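Local coordinates for protein AggB (Escherichia coli, PDB 4PHX) that forms the minor subunit of type I aggregative adherence fimbriae, an Ig-like beta-sandwich protein that probably contributes to bacterial adhesion to the host, at residues 15-20 against 63-68; 47-52 against 96-101. All blocks are in the same frame, centred on the assembly; numbering follows the deposited sequence.

Contact 1. Residues 15-20 against 63-68; sequences LRDGMK and KVKIGG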
# COMPACT_ATOMS: atom_id res chain seq x y z
N LEU B 15 3.44 9.59 -13.41
CA LEU B 15 4.74 9.21 -12.88
C LEU B 15 4.53 8.71 -11.48
O LEU B 15 3.89 9.40 -10.67
CB LEU B 15 5.69 10.42 -12.84
CG LEU B 15 6.27 10.94 -14.15
CD1 LEU B 15 7.15 12.15 -13.92
CD2 LEU B 15 7.07 9.86 -14.81
N ARG B 16 5.06 7.54 -11.18
CA ARG B 16 4.97 7.04 -9.81
C ARG B 16 6.17 7.51 -8.99
O ARG B 16 7.25 7.79 -9.55
CB ARG B 16 4.83 5.52 -9.77
CG ARG B 16 3.45 5.02 -10.15
CD ARG B 16 2.47 5.12 -8.97
NE ARG B 16 2.45 3.91 -8.15
CZ ARG B 16 2.72 3.87 -6.84
NH1 ARG B 16 3.02 4.99 -6.18
NH2 ARG B 16 2.67 2.71 -6.19
N ASP B 17 5.97 7.60 -7.68
CA ASP B 17 7.03 8.00 -6.77
C ASP B 17 8.23 7.10 -6.99
O ASP B 17 8.07 5.88 -7.10
CB ASP B 17 6.58 7.90 -5.32
CG ASP B 17 7.65 8.34 -4.34
OD1 ASP B 17 8.30 9.39 -4.58
OD2 ASP B 17 7.87 7.64 -3.32
N GLY B 18 9.42 7.68 -7.10
CA GLY B 18 10.63 6.90 -7.20
C GLY B 18 10.98 6.53 -8.62
O GLY B 18 12.00 5.90 -8.87
N MET B 19 10.14 6.93 -9.57
CA MET B 19 10.41 6.57 -10.95
C MET B 19 11.65 7.30 -11.50
O MET B 19 11.85 8.47 -11.21
CB MET B 19 9.19 6.84 -11.84
CG MET B 19 9.40 6.34 -13.24
SD MET B 19 8.04 6.57 -14.37
CE MET B 19 8.98 6.96 -15.86
N LYS B 20 12.46 6.59 -12.28
CA LYS B 20 13.69 7.18 -12.82
C LYS B 20 13.43 8.01 -14.09
O LYS B 20 12.96 7.50 -15.10
CB LYS B 20 14.72 6.09 -13.10
CG LYS B 20 14.62 4.89 -12.19
CD LYS B 20 15.74 4.85 -11.17
CE LYS B 20 15.87 3.45 -10.56
NZ LYS B 20 17.12 3.32 -9.73
N LYS B 63 8.26 17.75 -9.85
CA LYS B 63 9.02 17.66 -8.62
C LYS B 63 9.91 16.45 -8.80
O LYS B 63 9.45 15.34 -9.05
CB LYS B 63 8.11 17.39 -7.41
CG LYS B 63 6.78 18.13 -7.39
CD LYS B 63 5.97 17.84 -6.12
CE LYS B 63 6.70 18.25 -4.83
NZ LYS B 63 6.71 19.73 -4.60
N VAL B 64 11.21 16.67 -8.68
CA VAL B 64 12.13 15.57 -8.84
C VAL B 64 13.01 15.49 -7.61
O VAL B 64 13.08 16.42 -6.81
CB VAL B 64 12.96 15.74 -10.10
CG1 VAL B 64 12.05 15.84 -11.31
CG2 VAL B 64 13.88 16.98 -9.97
N LYS B 65 13.68 14.34 -7.46
CA LYS B 65 14.66 14.18 -6.39
C LYS B 65 15.88 13.45 -6.94
O LYS B 65 15.80 12.70 -7.91
CB LYS B 65 14.07 13.42 -5.19
CG LYS B 65 13.57 12.01 -5.50
CD LYS B 65 13.09 11.26 -4.24
CE LYS B 65 12.62 9.85 -4.56
NZ LYS B 65 12.06 9.16 -3.35
N ILE B 66 17.02 13.69 -6.30
CA ILE B 66 18.26 13.13 -6.79
C ILE B 66 18.98 12.30 -5.74
O ILE B 66 19.00 12.62 -4.56
CB ILE B 66 19.18 14.24 -7.32
CG1 ILE B 66 20.34 13.64 -8.13
CG2 ILE B 66 19.68 15.12 -6.17
CD1 ILE B 66 21.22 14.67 -8.85
N GLY B 67 19.60 11.23 -6.19
CA GLY B 67 20.42 10.40 -5.33
C GLY B 67 20.06 8.94 -5.52
O GLY B 67 20.35 8.36 -6.55
N GLY B 68 19.38 8.37 -4.53
CA GLY B 68 18.98 6.98 -4.58
C GLY B 68 19.82 6.15 -3.63
O GLY B 68 20.57 6.71 -2.82
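Gly18 and Lys65 are the residues whose CA atoms lie nearest across the contact, 8.4 Å apart, where a type II beta turn from Arg16 to Met19 faces strand 61-67. The turn is closed by Met19 N donating to Arg16 O at 3.0 Å. Gly18 occupies its third position with a positive phi of 88°, a conformation that glycine adopts easily because it has no CB to press on the preceding carbonyl oxygen. A gap this wide needs a long side chain, and Lys65 supplies one. Its CG sits between the backbone N and the carbonyl carbon (chi1 60°), and the chain is fully extended beyond, carrying CE to 4.4 Å from Gly18 CA. Strand 90-97 of the Ig-like sandwich lies between the partners: Gly18 and Met19 bond to the backbone of Ser97, and Lys65 to that of Met96. At the end of its reach, Lys65 NZ makes a long salt bridge to Asp17 OD1, at 4.0 Å, the two side chains meeting at about a right angle. The stronger partner of that oxygen is the backbone N-H of Gly99. Asp17 suits the exposed turn because its short carboxylate can accept this bond and still face the lysine ammonium.

Contact 2. Residues 47-52 against 96-101; sequences VGHYIV and MSDGNQ
His49 and Asp98 bring these segments together through their side chains, their CA atoms 7.2 Å apart. The tight part is one hydrogen bond: His49 ND1 donates to Asp98 OD2 at 3.0 Å, with an N-H...O angle of 157°. Seen from the imidazole, the oxygen is well placed at the ring edge, almost exactly in plane. Seen from the aspartate it is less regular, for the donor stands well above the carboxylate plane, and the two flat groups are turned 66° against each other. With its CG anti to the backbone N (chi1 -178°), Asp98 extends its carboxylate toward the histidine, and OD2 also packs 3.6 Å from His49 CB. A carboxylate so near could favour the protonated imidazole.

Around this bond the contact is loose. Both residues are partly exposed, and on the far side of ND1 the ring carbon CE1 comes no nearer than 4.0 Å to Asp98 OD1. Histidine and aspartate suit such a surface site, being polar yet able to pair directionally. The residues flanking Asp98 are tied together: Gln101 NE2 donates to Ser97 OG at 2.8 Å and also reaches Lys63 O of strand 61-67, while Ser97 OG donates to Gly99 O at 2.7 Å, so the serine hydroxyl fastens the bend at Gly99, whose positive phi is easy for glycine. The His-carboxylate pair thus spans strand 61-67, whose Lys65 packs against His49, and joins strand 49-53, outermost in its sheet within this chain, to the loop that follows strand 90-97 on the surface of an Ig-like beta sandwich.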
# COMPACT_ATOMS: atom_id res chain seq x y z
N VAL B 47 16.53 18.97 1.08
CA VAL B 47 17.70 18.78 0.24
C VAL B 47 17.80 17.27 0.07
O VAL B 47 17.69 16.54 1.05
CB VAL B 47 18.98 19.32 0.93
CG1 VAL B 47 18.92 19.07 2.43
CG2 VAL B 47 20.23 18.69 0.33
N GLY B 48 17.93 16.78 -1.16
CA GLY B 48 17.92 17.57 -2.37
C GLY B 48 16.75 17.11 -3.22
O GLY B 48 16.86 16.17 -4.03
N HIS B 49 15.63 17.79 -3.01
CA HIS B 49 14.40 17.62 -3.77
C HIS B 49 14.09 18.95 -4.47
O HIS B 49 14.20 20.02 -3.87
CB HIS B 49 13.24 17.25 -2.84
CG HIS B 49 13.41 15.93 -2.17
ND1 HIS B 49 12.43 14.95 -2.22
CD2 HIS B 49 14.43 15.42 -1.44
CE1 HIS B 49 12.85 13.89 -1.54
NE2 HIS B 49 14.05 14.15 -1.06
N TYR B 50 13.66 18.87 -5.72
CA TYR B 50 13.61 20.05 -6.56
C TYR B 50 12.33 20.11 -7.38
O TYR B 50 11.65 19.11 -7.56
CB TYR B 50 14.78 20.01 -7.55
CG TYR B 50 16.15 19.83 -6.92
CD1 TYR B 50 16.96 20.94 -6.65
CD2 TYR B 50 16.65 18.56 -6.65
CE1 TYR B 50 18.23 20.77 -6.10
CE2 TYR B 50 17.89 18.39 -6.10
CZ TYR B 50 18.68 19.49 -5.82
OH TYR B 50 19.93 19.32 -5.28
N ILE B 51 12.03 21.30 -7.90
CA ILE B 51 10.98 21.48 -8.89
C ILE B 51 11.60 21.96 -10.19
O ILE B 51 12.40 22.89 -10.19
CB ILE B 51 9.96 22.54 -8.43
CG1 ILE B 51 9.18 22.05 -7.21
CG2 ILE B 51 9.02 22.90 -9.57
CD1 ILE B 51 7.83 21.47 -7.56
N VAL B 52 11.22 21.37 -11.31
CA VAL B 52 11.81 21.75 -12.58
C VAL B 52 10.77 22.27 -13.57
O VAL B 52 9.73 21.64 -13.77
CB VAL B 52 12.55 20.56 -13.24
CG1 VAL B 52 13.11 20.95 -14.59
CG2 VAL B 52 13.65 20.08 -12.33
N MET B 96 14.87 11.19 -9.91
CA MET B 96 13.62 10.47 -9.74
C MET B 96 12.42 11.38 -9.53
O MET B 96 12.54 12.47 -8.95
CB MET B 96 13.73 9.47 -8.58
CG MET B 96 14.72 8.35 -8.80
SD MET B 96 15.10 7.45 -7.28
CE MET B 96 15.73 8.72 -6.22
N SER B 97 11.27 10.92 -9.99
CA SER B 97 10.00 11.55 -9.66
C SER B 97 9.82 11.67 -8.15
O SER B 97 9.95 10.68 -7.42
CB SER B 97 8.83 10.76 -10.23
OG SER B 97 7.64 11.40 -9.88
N ASP B 98 9.55 12.88 -7.68
CA ASP B 98 9.37 13.11 -6.26
C ASP B 98 7.89 13.01 -5.90
O ASP B 98 7.20 14.01 -5.82
CB ASP B 98 9.93 14.47 -5.85
CG ASP B 98 9.82 14.73 -4.36
OD1 ASP B 98 9.46 13.79 -3.60
OD2 ASP B 98 10.10 15.86 -3.93
N GLY B 99 7.42 11.79 -5.68
CA GLY B 99 6.02 11.52 -5.48
C GLY B 99 5.29 11.17 -6.77
O GLY B 99 5.87 11.23 -7.87
N ASN B 100 4.02 10.78 -6.63
CA ASN B 100 3.16 10.52 -7.77
C ASN B 100 2.69 11.85 -8.33
O ASN B 100 2.35 12.75 -7.57
CB ASN B 100 1.94 9.70 -7.35
CG ASN B 100 2.30 8.34 -6.80
OD1 ASN B 100 3.16 7.65 -7.35
ND2 ASN B 100 1.66 7.95 -5.71
N GLN B 101 2.66 11.96 -9.65
CA GLN B 101 2.33 13.24 -10.27
C GLN B 101 2.07 13.06 -11.75
O GLN B 101 2.39 12.05 -12.35
CB GLN B 101 3.46 14.26 -10.06
CG GLN B 101 4.75 14.01 -10.87
CD GLN B 101 5.97 14.81 -10.36
OE1 GLN B 101 5.86 16.01 -10.06
NE2 GLN B 101 7.13 14.15 -10.27

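In the fold
The centres of the two contacts are about 6 Å apart, and both reach the antiparallel five-stranded sheet whose order is 2-7, 20-27, 90-97, 61-67, 49-53. Each bridges one intervening strand: contact 1 passes over 90-97, contact 2 over 61-67. Along the chain their segments alternate, 15-20, 47-52, 63-68, then 96-101, so the connections interlock. Backbone pairing also knits them directly, with Val64 N at 2.7 Å from Tyr50 O, a probable hydrogen bond. Together they tie loops and strands that are not neighbours in the sheet, across the strand between them, joining parts of the sandwich that are distant in sequence.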